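Side-chain contacts in cytosolic phospholipase A2 delta (Homo sapiens, PDB 5IZ5), which hydrolyses glycerophospholipids at the sn-2 position in a calcium-dependent manner, with a preference for linoleic acid at that position: residues 152-157 with 161-166; 213-218 with 273-278; 495-500 with 608-613. The protein carries 3 engineered substitutions. All blocks are in the same frame, centred on the assembly; numbering follows the deposited sequence.

Interaction 1: residues 152-157 with 161-166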
ATOM      1  N   GLU B 152      -0.041  19.794  24.314  1.00 57.23           N
ATOM      2  CA  GLU B 152      -0.413  19.620  22.913  1.00 53.74           C
ATOM      3  C   GLU B 152      -1.555  18.618  22.812  1.00 52.41           C
ATOM      4  O   GLU B 152      -1.574  17.634  23.545  1.00 52.49           O
ATOM      5  CB  GLU B 152       0.789  19.126  22.106  1.00 52.40           C
ATOM      6  CG  GLU B 152       0.511  18.939  20.620  1.00 51.33           C
ATOM      7  CD  GLU B 152       1.703  18.388  19.858  1.00 49.02           C
ATOM      8  OE1 GLU B 152       2.798  18.238  20.443  1.00 45.65           O
ATOM      9  OE2 GLU B 152       1.539  18.087  18.659  1.00 48.88           O
ATOM     10  N   ASN B 153      -2.499  18.873  21.910  1.00 52.05           N
ATOM     11  CA  ASN B 153      -3.591  17.939  21.649  1.00 52.22           C
ATOM     12  C   ASN B 153      -3.231  16.951  20.537  1.00 52.52           C
ATOM     13  O   ASN B 153      -3.291  17.286  19.345  1.00 50.75           O
ATOM     14  CB  ASN B 153      -4.874  18.691  21.287  1.00 54.52           C
ATOM     15  CG  ASN B 153      -5.400  19.535  22.439  1.00 57.08           C
ATOM     16  OD1 ASN B 153      -5.351  19.123  23.602  1.00 58.07           O
ATOM     17  ND2 ASN B 153      -5.909  20.719  22.121  1.00 57.31           N
ATOM     18  N   LEU B 154      -2.867  15.736  20.948  1.00 50.01           N
ATOM     19  CA  LEU B 154      -2.477  14.660  20.038  1.00 48.53           C
ATOM     20  C   LEU B 154      -3.635  13.709  19.763  1.00 49.21           C
ATOM     21  O   LEU B 154      -4.554  13.609  20.572  1.00 49.87           O
ATOM     22  CB  LEU B 154      -1.351  13.846  20.660  1.00 47.04           C
ATOM     23  CG  LEU B 154      -0.094  14.563  21.138  1.00 46.39           C
ATOM     24  CD1 LEU B 154       0.832  13.565  21.807  1.00 45.92           C
ATOM     25  CD2 LEU B 154       0.601  15.254  19.978  1.00 47.45           C
ATOM     26  N   ILE B 155      -3.568  13.016  18.625  1.00 47.26           N
ATOM     27  CA  ILE B 155      -4.451  11.887  18.309  1.00 45.73           C
ATOM     28  C   ILE B 155      -3.575  10.701  17.917  1.00 45.88           C
ATOM     29  O   ILE B 155      -2.709  10.850  17.054  1.00 43.79           O
ATOM     30  CB  ILE B 155      -5.421  12.203  17.152  1.00 46.97           C
ATOM     31  CG1 ILE B 155      -6.266  13.437  17.496  1.00 48.86           C
ATOM     32  CG2 ILE B 155      -6.333  11.007  16.872  1.00 46.18           C
ATOM     33  CD1 ILE B 155      -7.046  14.008  16.326  1.00 48.67           C
ATOM     34  N   THR B 156      -3.794   9.541  18.545  1.00 44.84           N
ATOM     35  CA  THR B 156      -3.001   8.338  18.267  1.00 45.88           C
ATOM     36  C   THR B 156      -3.788   7.032  18.253  1.00 45.22           C
ATOM     37  O   THR B 156      -4.874   6.949  18.807  1.00 44.78           O
ATOM     38  CB  THR B 156      -1.959   8.073  19.360  1.00 46.09           C
ATOM     39  OG1 THR B 156      -1.938   9.143  20.308  1.00 50.18           O
ATOM     40  CG2 THR B 156      -0.632   7.865  18.769  1.00 45.40           C
ATOM     41  N   ASN B 157      -3.187   6.003  17.653  1.00 44.04           N
ATOM     42  CA  ASN B 157      -3.569   4.611  17.885  1.00 41.62           C
ATOM     43  C   ASN B 157      -2.426   3.861  18.591  1.00 44.01           C
ATOM     44  O   ASN B 157      -2.367   2.633  18.561  1.00 45.03           O
ATOM     45  CB  ASN B 157      -3.924   3.908  16.577  1.00 40.13           C
ATOM     46  CG  ASN B 157      -2.786   3.926  15.574  1.00 37.91           C
ATOM     47  OD1 ASN B 157      -1.650   4.278  15.903  1.00 35.55           O
ATOM     48  ND2 ASN B 157      -3.082   3.525  14.345  1.00 35.60           N
ATOM     49  N   VAL B 161       1.025   8.857  15.342  1.00 42.22           N
ATOM     50  CA  VAL B 161       0.583  10.048  16.059  1.00 41.90           C
ATOM     51  C   VAL B 161       0.292  11.180  15.079  1.00 40.99           C
ATOM     52  O   VAL B 161       1.114  11.519  14.219  1.00 41.38           O
ATOM     53  CB  VAL B 161       1.659  10.574  17.032  1.00 43.32           C
ATOM     54  CG1 VAL B 161       1.197  11.855  17.717  1.00 43.75           C
ATOM     55  CG2 VAL B 161       2.009   9.524  18.073  1.00 43.57           C
ATOM     56  N   ALA B 162      -0.889  11.764  15.232  1.00 41.01           N
ATOM     57  CA  ALA B 162      -1.242  12.993  14.559  1.00 40.92           C
ATOM     58  C   ALA B 162      -0.949  14.155  15.512  1.00 43.21           C
ATOM     59  O   ALA B 162      -1.572  14.288  16.580  1.00 41.40           O
ATOM     60  CB  ALA B 162      -2.701  12.963  14.172  1.00 41.76           C
ATOM     61  N   ARG B 163       0.023  14.980  15.132  1.00 42.57           N
ATOM     62  CA  ARG B 163       0.412  16.143  15.930  1.00 41.18           C
ATOM     63  C   ARG B 163      -0.661  17.212  15.813  1.00 40.20           C
ATOM     64  O   ARG B 163      -1.391  17.248  14.818  1.00 38.27           O
ATOM     65  CB  ARG B 163       1.747  16.702  15.440  1.00 41.19           C
ATOM     66  CG  ARG B 163       2.907  15.715  15.482  1.00 41.82           C
ATOM     67  CD  ARG B 163       3.225  15.279  16.900  1.00 43.61           C
ATOM     68  NE  ARG B 163       3.606  16.423  17.734  1.00 43.35           N
ATOM     69  CZ  ARG B 163       4.841  16.917  17.854  1.00 42.16           C
ATOM     70  NH1 ARG B 163       5.867  16.367  17.207  1.00 42.30           N
ATOM     71  NH2 ARG B 163       5.050  17.975  18.631  1.00 41.91           N
ATOM     72  N   GLU B 164      -0.760  18.079  16.823  1.00 39.91           N
ATOM     73  CA  GLU B 164      -1.718  19.187  16.772  1.00 42.03           C
ATOM     74  C   GLU B 164      -1.373  20.094  15.594  1.00 41.93           C
ATOM     75  O   GLU B 164      -0.210  20.433  15.396  1.00 42.06           O
ATOM     76  CB  GLU B 164      -1.695  19.996  18.073  1.00 42.70           C
ATOM     77  CG  GLU B 164      -2.812  21.024  18.161  1.00 43.52           C
ATOM     78  CD  GLU B 164      -2.761  21.854  19.435  1.00 45.13           C
ATOM     79  OE1 GLU B 164      -3.225  23.009  19.398  1.00 47.84           O
ATOM     80  OE2 GLU B 164      -2.272  21.366  20.478  1.00 43.30           O
ATOM     81  N   LEU B 165      -2.379  20.464  14.810  1.00 44.54           N
ATOM     82  CA  LEU B 165      -2.158  21.226  13.580  1.00 48.90           C
ATOM     83  C   LEU B 165      -2.793  22.598  13.704  1.00 49.77           C
ATOM     84  O   LEU B 165      -3.946  22.718  14.123  1.00 50.49           O
ATOM     85  CB  LEU B 165      -2.751  20.506  12.360  1.00 50.47           C
ATOM     86  CG  LEU B 165      -1.924  20.475  11.074  1.00 52.59           C
ATOM     87  CD1 LEU B 165      -0.588  19.796  11.318  1.00 55.22           C
ATOM     88  CD2 LEU B 165      -2.700  19.747   9.996  1.00 53.94           C
ATOM     89  N   SER B 166      -2.028  23.622  13.340  1.00 51.73           N
ATOM     90  CA  SER B 166      -2.557  24.965  13.181  1.00 53.18           C
ATOM     91  C   SER B 166      -2.692  25.292  11.700  1.00 53.99           C
ATOM     92  O   SER B 166      -1.995  24.730  10.851  1.00 53.35           O
ATOM     93  CB  SER B 166      -1.652  25.980  13.867  1.00 53.30           C
ATOM     94  OG  SER B 166      -1.592  25.732  15.262  1.00 53.68           O
TER
HETATM   95  O   HOH W   1       2.071  20.391  16.893  1.00 42.44           O
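Val-161 pairs with Thr-156 next to the turn of a beta hairpin made by strands 152-156 and 160-172. The two form an antiparallel non-hydrogen-bonded pair. CG1 of Val-161 also reaches CD2 of Leu-154, at 4.1 Å. Ala-162 and Ile-155 follow as the hydrogen-bonded pair. Ala-162 N donates to Ile-155 O at 2.7 Å, and Ile-155 N returns a bond to Ala-162 O at 3.1 Å. Their CB atoms meet on the face opposite that of Thr-156 and Val-161.

At Arg-163 side chains take over from the regular pairing. The chain bends at chi2 (-63°) and chi3 (-60°), which brings its guanidinium edge to the Glu-152 carboxylate, the side chains crossing roughly at right angles. The grip is a side-on salt bridge. NE binds Glu-152 OE2 at 2.8 Å, and NH2 binds Glu-152 OE1 at 2.9 Å. Both oxygens are met on the syn side, with the two planes turned 44° apart. CD2 of Leu-154 lies alongside CD and NE of this arginine. Arg-163 NH1 turns to Gln-614, and Gln-85 also binds Glu-152 OE1.

Glu-164 N takes the anti lone pair of Glu-152 OE2 at 2.9 Å. A water joins that same oxygen to Glu-164 O. The extended Glu-164 side chain slides past Glu-152 in the opposite direction. Its OE2 accepts an almost straight bond from Asn-153 N at 2.9 Å, while its OE1 forms a salt bridge with Arg-150. With an alanine in place of Glu-152, Arg-163 would probably lose its carboxylate mate and the backbone N of Glu-164 its acceptor.

Each glutamate thus receives a backbone N-H from the opposite segment where these two strands no longer pair. The donors around Glu-152 are likely to keep its buried carboxylate charged.

Interaction 2: residues 213-218 with 273-278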
ATOM      1  N   PHE B 213      -1.749  27.862   4.925  1.00 45.01           N
ATOM      2  CA  PHE B 213      -0.628  27.044   5.365  1.00 42.95           C
ATOM      3  C   PHE B 213      -1.077  26.138   6.503  1.00 43.08           C
ATOM      4  O   PHE B 213      -1.800  26.572   7.407  1.00 43.53           O
ATOM      5  CB  PHE B 213       0.528  27.906   5.864  1.00 42.43           C
ATOM      6  CG  PHE B 213       1.230  28.679   4.781  1.00 43.60           C
ATOM      7  CD1 PHE B 213       2.397  28.197   4.199  1.00 44.24           C
ATOM      8  CD2 PHE B 213       0.742  29.905   4.367  1.00 44.76           C
ATOM      9  CE1 PHE B 213       3.058  28.917   3.213  1.00 43.83           C
ATOM     10  CE2 PHE B 213       1.396  30.632   3.383  1.00 45.74           C
ATOM     11  CZ  PHE B 213       2.556  30.138   2.805  1.00 44.66           C
ATOM     12  N   HIS B 214      -0.625  24.888   6.462  1.00 40.42           N
ATOM     13  CA  HIS B 214      -0.826  23.956   7.556  1.00 39.78           C
ATOM     14  C   HIS B 214       0.516  23.645   8.177  1.00 39.62           C
ATOM     15  O   HIS B 214       1.481  23.350   7.466  1.00 40.25           O
ATOM     16  CB  HIS B 214      -1.458  22.672   7.042  1.00 39.41           C
ATOM     17  CG  HIS B 214      -2.770  22.873   6.355  1.00 38.74           C
ATOM     18  ND1 HIS B 214      -2.864  23.257   5.035  1.00 39.98           N
ATOM     19  CD2 HIS B 214      -4.041  22.730   6.796  1.00 38.23           C
ATOM     20  CE1 HIS B 214      -4.136  23.340   4.691  1.00 37.29           C
ATOM     21  NE2 HIS B 214      -4.872  23.028   5.742  1.00 37.42           N
ATOM     22  N   TYR B 215       0.583  23.704   9.503  1.00 38.84           N
ATOM     23  CA  TYR B 215       1.830  23.477  10.209  1.00 39.91           C
ATOM     24  C   TYR B 215       1.552  23.065  11.645  1.00 41.18           C
ATOM     25  O   TYR B 215       0.499  23.354  12.206  1.00 43.12           O
ATOM     26  CB  TYR B 215       2.689  24.748  10.182  1.00 40.51           C
ATOM     27  CG  TYR B 215       1.997  25.936  10.793  1.00 40.30           C
ATOM     28  CD1 TYR B 215       2.338  26.383  12.068  1.00 41.56           C
ATOM     29  CD2 TYR B 215       0.982  26.592  10.109  1.00 40.23           C
ATOM     30  CE1 TYR B 215       1.686  27.465  12.637  1.00 43.03           C
ATOM     31  CE2 TYR B 215       0.327  27.666  10.664  1.00 41.39           C
ATOM     32  CZ  TYR B 215       0.684  28.099  11.924  1.00 42.60           C
ATOM     33  OH  TYR B 215       0.035  29.168  12.463  1.00 43.87           O
ATOM     34  N   MET B 216       2.517  22.384  12.236  1.00 42.30           N
ATOM     35  CA  MET B 216       2.396  21.928  13.606  1.00 44.21           C
ATOM     36  C   MET B 216       2.340  23.082  14.601  1.00 45.87           C
ATOM     37  O   MET B 216       3.178  23.989  14.565  1.00 42.12           O
ATOM     38  CB  MET B 216       3.582  21.052  13.952  1.00 44.93           C
ATOM     39  CG  MET B 216       3.459  19.622  13.467  1.00 45.92           C
ATOM     40  SD  MET B 216       5.007  18.739  13.667  1.00 48.37           S
ATOM     41  CE  MET B 216       5.400  19.064  15.358  1.00 47.74           C
ATOM     42  N   ALA B 217       1.373  23.009  15.514  1.00 47.55           N
ATOM     43  CA  ALA B 217       1.219  24.007  16.573  1.00 48.40           C
ATOM     44  C   ALA B 217       2.460  24.077  17.465  1.00 51.12           C
ATOM     45  O   ALA B 217       2.775  25.136  17.998  1.00 52.49           O
ATOM     46  CB  ALA B 217      -0.013  23.701  17.413  1.00 48.04           C
ATOM     47  N   ALA B 218       3.172  22.959  17.607  1.00 51.10           N
ATOM     48  CA  ALA B 218       4.378  22.906  18.441  1.00 52.60           C
ATOM     49  C   ALA B 218       5.624  23.589  17.868  1.00 53.97           C
ATOM     50  O   ALA B 218       6.637  23.698  18.563  1.00 58.39           O
ATOM     51  CB  ALA B 218       4.706  21.460  18.785  1.00 55.01           C
ATOM     52  N   LEU B 273      -3.898  38.288   7.766  1.00 69.51           N
ATOM     53  CA  LEU B 273      -3.786  36.878   8.100  1.00 72.93           C
ATOM     54  C   LEU B 273      -4.285  36.534   9.491  1.00 74.62           C
ATOM     55  O   LEU B 273      -4.163  37.323  10.435  1.00 72.65           O
ATOM     56  CB  LEU B 273      -2.403  36.281   7.788  1.00 73.84           C
ATOM     57  CG  LEU B 273      -1.075  36.605   8.442  1.00 75.31           C
ATOM     58  CD1 LEU B 273      -0.694  38.063   8.279  1.00 77.47           C
ATOM     59  CD2 LEU B 273      -1.057  36.189   9.900  1.00 75.74           C
ATOM     60  N   LYS B 274      -4.893  35.350   9.578  1.00 76.63           N
ATOM     61  CA  LYS B 274      -5.354  34.811  10.839  1.00 77.44           C
ATOM     62  C   LYS B 274      -4.925  33.362  11.003  1.00 73.47           C
ATOM     63  O   LYS B 274      -5.249  32.505  10.178  1.00 70.29           O
ATOM     64  CB  LYS B 274      -6.876  34.913  10.964  1.00 80.77           C
ATOM     65  CG  LYS B 274      -7.437  34.129  12.153  1.00 84.56           C
ATOM     66  CD  LYS B 274      -8.378  34.940  13.037  1.00 86.05           C
ATOM     67  CE  LYS B 274      -8.590  34.257  14.383  1.00 87.12           C
ATOM     68  NZ  LYS B 274      -9.398  35.088  15.318  1.00 87.71           N
ATOM     69  N   ALA B 275      -4.213  33.113  12.097  1.00 70.38           N
ATOM     70  CA  ALA B 275      -3.823  31.776  12.493  1.00 70.64           C
ATOM     71  C   ALA B 275      -4.903  31.220  13.409  1.00 70.75           C
ATOM     72  O   ALA B 275      -5.377  31.911  14.313  1.00 70.52           O
ATOM     73  CB  ALA B 275      -2.487  31.810  13.209  1.00 70.96           C
ATOM     74  N   GLU B 276      -5.285  29.971  13.168  1.00 70.03           N
ATOM     75  CA  GLU B 276      -6.356  29.323  13.907  1.00 70.12           C
ATOM     76  C   GLU B 276      -5.995  27.859  14.133  1.00 66.45           C
ATOM     77  O   GLU B 276      -5.223  27.278  13.370  1.00 62.40           O
ATOM     78  CB  GLU B 276      -7.674  29.438  13.125  1.00 74.43           C
ATOM     79  CG  GLU B 276      -8.848  29.956  13.942  1.00 79.12           C
ATOM     80  CD  GLU B 276     -10.131  30.042  13.132  1.00 82.30           C
ATOM     81  OE1 GLU B 276     -10.310  29.237  12.188  1.00 81.49           O
ATOM     82  OE2 GLU B 276     -10.965  30.920  13.442  1.00 85.59           O
ATOM     83  N   GLY B 277      -6.545  27.262  15.185  1.00 64.44           N
ATOM     84  CA  GLY B 277      -6.439  25.819  15.369  1.00 62.92           C
ATOM     85  C   GLY B 277      -7.110  25.134  14.190  1.00 61.35           C
ATOM     86  O   GLY B 277      -8.187  25.539  13.768  1.00 61.74           O
ATOM     87  N   CYS B 278      -6.451  24.140  13.611  1.00 61.51           N
ATOM     88  CA  CYS B 278      -7.102  23.289  12.624  1.00 63.85           C
ATOM     89  C   CYS B 278      -8.106  22.431  13.392  1.00 63.75           C
ATOM     90  O   CYS B 278      -7.822  22.003  14.510  1.00 65.28           O
ATOM     91  CB  CYS B 278      -6.097  22.390  11.926  1.00 66.61           C
ATOM     92  SG  CYS B 278      -4.858  23.228  10.890  1.00 67.76           S
TER
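His-214 with Cys-278, and Tyr-215 with Ala-275, make a small side-chain contact without hydrogen bonds. It lies in an antiparallel beta sheet, between the ends of strands 210-216 and 266-277. The two are not paired with each other. Both pair with strand 160-172, which runs between them. Segment 213-218 belongs to what is probably a second C2-type domain, as sequence similarity suggests.

The nearest CA atoms, those of His-214 and Cys-278, are 8.1 Å apart, so only side chains bridge the gap. The CB of Cys-278 points toward the other segment. Its sulfur is already used in a disulfide with Cys-167, which ties the chain just past strand 266-277 to strand 160-172. The His-214 ring lies beside this disulfide and also touches Cys-167. Cys-278 SG is 4.2 Å from His-214 CD2. The line from the ring centroid to this SG runs obliquely, 72° off the normal of the His-214 ring, in a sulfur-aromatic contact. The imidazole ND1 is hydrogen-bonded to Glu-198, which helps to fix the rotation of the ring.

Tyr-215 follows His-214 along the strand and carries the second touch. With CG set between the backbone N and the carbonyl carbon, chi1 58°, the ring extends to strand 266-277. It packs on Leu-193 and Ser-196. At its far end Tyr-215 OH rests against Ala-275 CB at 3.7 Å.

Interaction 3: residues 495-500 with 608-613; sequences LKYGAF and NFLQGL
Ala-499 and Leu-610 bring the two backbones nearest each other, at 7.5 Å from CA to CA. No hydrogen bond crosses between the segments. In 495-500 the chain has helical angles up to Tyr-497. It then turns through Gly-498, whose phi is +59°, into the strand at Ala-499. Gly-498 and Ala-499 both face Phe-494, which makes a G1 beta bulge. Segment 608-613 holds two overlapping beta turns. The type I turn from Asn-608 to Gln-611 is closed by Gln-611 N to Asn-608 O, at 3.0 Å. The type II turn from Leu-610 to Leu-613 is closed by Leu-613 N to Leu-610 O, at 3.1 Å. An Asx turn adds a bond from Leu-610 N to Asn-608 OD1 at 2.9 Å. The donor sits well above the amide plane, 67° out of it.

The bulge belongs to the hairpin of strands 492-494 and 499-501, in the mixed sheet of the catalytic alpha/beta domain. The turns lead into strand 614-615, which pairs with strand 160-172.

Leu-610 carries most of the contact with its two methyl groups. CD1 comes obliquely to the Tyr-497 ring, 3.7 Å from CD2 of that tyrosine. CD2 of Leu-610 presses on Ala-499 CB at 3.4 Å, a tight fit. Tyr-497 is held from several directions. Its OH bonds to Glu-483 and to the N of Thr-641, Phe-494 meets its ring edge-to-face, and Lys-496 CD covers part of one face. Phe-609 CG sits between the backbone N and the carbonyl carbon (chi1 54°), and this places the ring edge near strand 499-501, with CE1 3.7 Å from Ala-499 O.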
ATOM      1  N   LEU B 495      -1.893  -2.435   7.362  1.00 39.03           N
ATOM      2  CA  LEU B 495      -2.079  -3.307   8.519  1.00 39.90           C
ATOM      3  C   LEU B 495      -1.059  -2.984   9.636  1.00 40.26           C
ATOM      4  O   LEU B 495      -1.407  -2.911  10.806  1.00 41.02           O
ATOM      5  CB  LEU B 495      -1.989  -4.782   8.091  1.00 41.82           C
ATOM      6  CG  LEU B 495      -3.042  -5.282   7.087  1.00 44.37           C
ATOM      7  CD1 LEU B 495      -2.738  -6.708   6.631  1.00 46.10           C
ATOM      8  CD2 LEU B 495      -4.450  -5.196   7.658  1.00 44.74           C
ATOM      9  N   LYS B 496       0.191  -2.739   9.264  1.00 40.84           N
ATOM     10  CA  LYS B 496       1.249  -2.438  10.240  1.00 40.88           C
ATOM     11  C   LYS B 496       1.005  -1.151  11.064  1.00 40.46           C
ATOM     12  O   LYS B 496       1.295  -1.109  12.265  1.00 40.40           O
ATOM     13  CB  LYS B 496       2.596  -2.328   9.511  1.00 43.28           C
ATOM     14  CG  LYS B 496       3.841  -2.155  10.387  1.00 45.99           C
ATOM     15  CD  LYS B 496       4.918  -1.319   9.679  1.00 47.80           C
ATOM     16  CE  LYS B 496       5.744  -2.114   8.700  1.00 47.68           C
ATOM     17  NZ  LYS B 496       6.992  -1.377   8.376  1.00 48.19           N
ATOM     18  N   TYR B 497       0.472  -0.109  10.431  1.00 38.66           N
ATOM     19  CA  TYR B 497       0.342   1.207  11.086  1.00 39.01           C
ATOM     20  C   TYR B 497      -1.069   1.494  11.622  1.00 38.77           C
ATOM     21  O   TYR B 497      -1.294   2.512  12.303  1.00 38.93           O
ATOM     22  CB  TYR B 497       0.744   2.328  10.125  1.00 38.88           C
ATOM     23  CG  TYR B 497       2.154   2.253   9.584  1.00 37.24           C
ATOM     24  CD1 TYR B 497       3.249   2.507  10.394  1.00 38.12           C
ATOM     25  CD2 TYR B 497       2.386   1.965   8.252  1.00 37.39           C
ATOM     26  CE1 TYR B 497       4.543   2.443   9.891  1.00 36.96           C
ATOM     27  CE2 TYR B 497       3.664   1.907   7.735  1.00 36.53           C
ATOM     28  CZ  TYR B 497       4.743   2.148   8.559  1.00 37.21           C
ATOM     29  OH  TYR B 497       6.017   2.091   8.053  1.00 36.12           O
ATOM     30  N   GLY B 498      -2.019   0.612  11.311  1.00 38.38           N
ATOM     31  CA  GLY B 498      -3.396   0.793  11.748  1.00 38.35           C
ATOM     32  C   GLY B 498      -3.996   2.098  11.253  1.00 37.29           C
ATOM     33  O   GLY B 498      -4.617   2.834  12.014  1.00 38.33           O
ATOM     34  N   ALA B 499      -3.820   2.367   9.967  1.00 35.52           N
ATOM     35  CA  ALA B 499      -4.174   3.661   9.395  1.00 35.78           C
ATOM     36  C   ALA B 499      -4.802   3.460   8.032  1.00 34.13           C
ATOM     37  O   ALA B 499      -4.209   2.839   7.156  1.00 35.73           O
ATOM     38  CB  ALA B 499      -2.938   4.544   9.300  1.00 36.13           C
ATOM     39  N   PHE B 500      -6.007   3.989   7.861  1.00 33.61           N
ATOM     40  CA  PHE B 500      -6.829   3.682   6.708  1.00 34.51           C
ATOM     41  C   PHE B 500      -7.575   4.915   6.201  1.00 33.83           C
ATOM     42  O   PHE B 500      -7.865   5.842   6.956  1.00 33.78           O
ATOM     43  CB  PHE B 500      -7.839   2.584   7.082  1.00 36.44           C
ATOM     44  CG  PHE B 500      -7.226   1.217   7.279  1.00 37.23           C
ATOM     45  CD1 PHE B 500      -7.316   0.250   6.284  1.00 38.58           C
ATOM     46  CD2 PHE B 500      -6.587   0.889   8.465  1.00 37.78           C
ATOM     47  CE1 PHE B 500      -6.747  -1.007   6.458  1.00 39.11           C
ATOM     48  CE2 PHE B 500      -6.012  -0.365   8.650  1.00 39.21           C
ATOM     49  CZ  PHE B 500      -6.094  -1.315   7.641  1.00 38.17           C
ATOM     50  N   ASN B 608       1.086   9.405  -0.571  1.00 35.08           N
ATOM     51  CA  ASN B 608       0.998   8.685   0.683  1.00 35.96           C
ATOM     52  C   ASN B 608       0.014   9.345   1.648  1.00 35.30           C
ATOM     53  O   ASN B 608       0.281  10.424   2.170  1.00 36.39           O
ATOM     54  CB  ASN B 608       2.380   8.621   1.325  1.00 35.93           C
ATOM     55  CG  ASN B 608       2.378   7.858   2.633  1.00 34.84           C
ATOM     56  OD1 ASN B 608       1.409   7.170   2.972  1.00 35.36           O
ATOM     57  ND2 ASN B 608       3.480   7.936   3.353  1.00 34.90           N
ATOM     58  N   PHE B 609      -1.111   8.681   1.902  1.00 35.06           N
ATOM     59  CA  PHE B 609      -2.107   9.203   2.843  1.00 34.21           C
ATOM     60  C   PHE B 609      -1.604   9.304   4.291  1.00 34.38           C
ATOM     61  O   PHE B 609      -2.212   9.981   5.110  1.00 31.89           O
ATOM     62  CB  PHE B 609      -3.444   8.431   2.756  1.00 36.60           C
ATOM     63  CG  PHE B 609      -3.325   6.936   2.911  1.00 36.63           C
ATOM     64  CD1 PHE B 609      -3.338   6.345   4.165  1.00 38.76           C
ATOM     65  CD2 PHE B 609      -3.257   6.116   1.793  1.00 39.28           C
ATOM     66  CE1 PHE B 609      -3.251   4.964   4.299  1.00 37.73           C
ATOM     67  CE2 PHE B 609      -3.160   4.739   1.926  1.00 40.08           C
ATOM     68  CZ  PHE B 609      -3.159   4.167   3.178  1.00 37.39           C
ATOM     69  N   LEU B 610      -0.488   8.646   4.601  1.00 34.58           N
ATOM     70  CA  LEU B 610       0.141   8.781   5.908  1.00 36.44           C
ATOM     71  C   LEU B 610       1.079   9.989   6.036  1.00 36.79           C
ATOM     72  O   LEU B 610       1.610  10.228   7.124  1.00 37.15           O
ATOM     73  CB  LEU B 610       0.939   7.512   6.237  1.00 38.85           C
ATOM     74  CG  LEU B 610       0.192   6.179   6.194  1.00 40.75           C
ATOM     75  CD1 LEU B 610       1.096   5.061   6.690  1.00 42.07           C
ATOM     76  CD2 LEU B 610      -1.086   6.226   7.022  1.00 41.24           C
ATOM     77  N   GLN B 611       1.287  10.740   4.952  1.00 36.69           N
ATOM     78  CA  GLN B 611       2.311  11.793   4.929  1.00 38.69           C
ATOM     79  C   GLN B 611       2.260  12.735   6.135  1.00 38.91           C
ATOM     80  O   GLN B 611       1.208  13.265   6.487  1.00 39.32           O
ATOM     81  CB  GLN B 611       2.230  12.627   3.645  1.00 40.75           C
ATOM     82  CG  GLN B 611       3.332  13.680   3.559  1.00 42.11           C
ATOM     83  CD  GLN B 611       3.372  14.437   2.239  1.00 42.80           C
ATOM     84  OE1 GLN B 611       2.505  14.291   1.378  1.00 43.25           O
ATOM     85  NE2 GLN B 611       4.378  15.277   2.092  1.00 46.41           N
ATOM     86  N   GLY B 612       3.404  12.921   6.777  1.00 37.91           N
ATOM     87  CA  GLY B 612       3.520  13.878   7.868  1.00 37.60           C
ATOM     88  C   GLY B 612       3.185  13.332   9.241  1.00 38.01           C
ATOM     89  O   GLY B 612       3.615  13.897  10.242  1.00 35.75           O
ATOM     90  N   LEU B 613       2.452  12.221   9.308  1.00 37.80           N
ATOM     91  CA  LEU B 613       2.182  11.577  10.589  1.00 38.20           C
ATOM     92  C   LEU B 613       3.490  11.093  11.188  1.00 37.85           C
ATOM     93  O   LEU B 613       4.449  10.799  10.461  1.00 37.53           O
ATOM     94  CB  LEU B 613       1.216  10.404  10.415  1.00 39.70           C
ATOM     95  CG  LEU B 613      -0.186  10.791   9.940  1.00 39.04           C
ATOM     96  CD1 LEU B 613      -0.968   9.560   9.513  1.00 39.85           C
ATOM     97  CD2 LEU B 613      -0.926  11.571  11.021  1.00 39.48           C
TER

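Strand 160-172 connects interactions 1 and 2, whose centres are 13 Å apart. Ser-166 N lies 2.8 Å from Tyr-215 O, and Leu-165 O lies 2.9 Å from Cys-278 N, both probable hydrogen bonds. Arg-163 of interaction 1 also packs on Met-216. Interaction 3 lies on the catalytic side, its centre 14 Å from that of interaction 1. Asn-157 ND2 joins them, at 2.9 Å from Tyr-497 O, and Leu-613 packs on Val-161 and Ala-162. Interactions 2 and 3 do not touch; their nearest atoms are about 6 Å apart. All three lie away from the nucleophile Ser-365 and the predicted calcium sites.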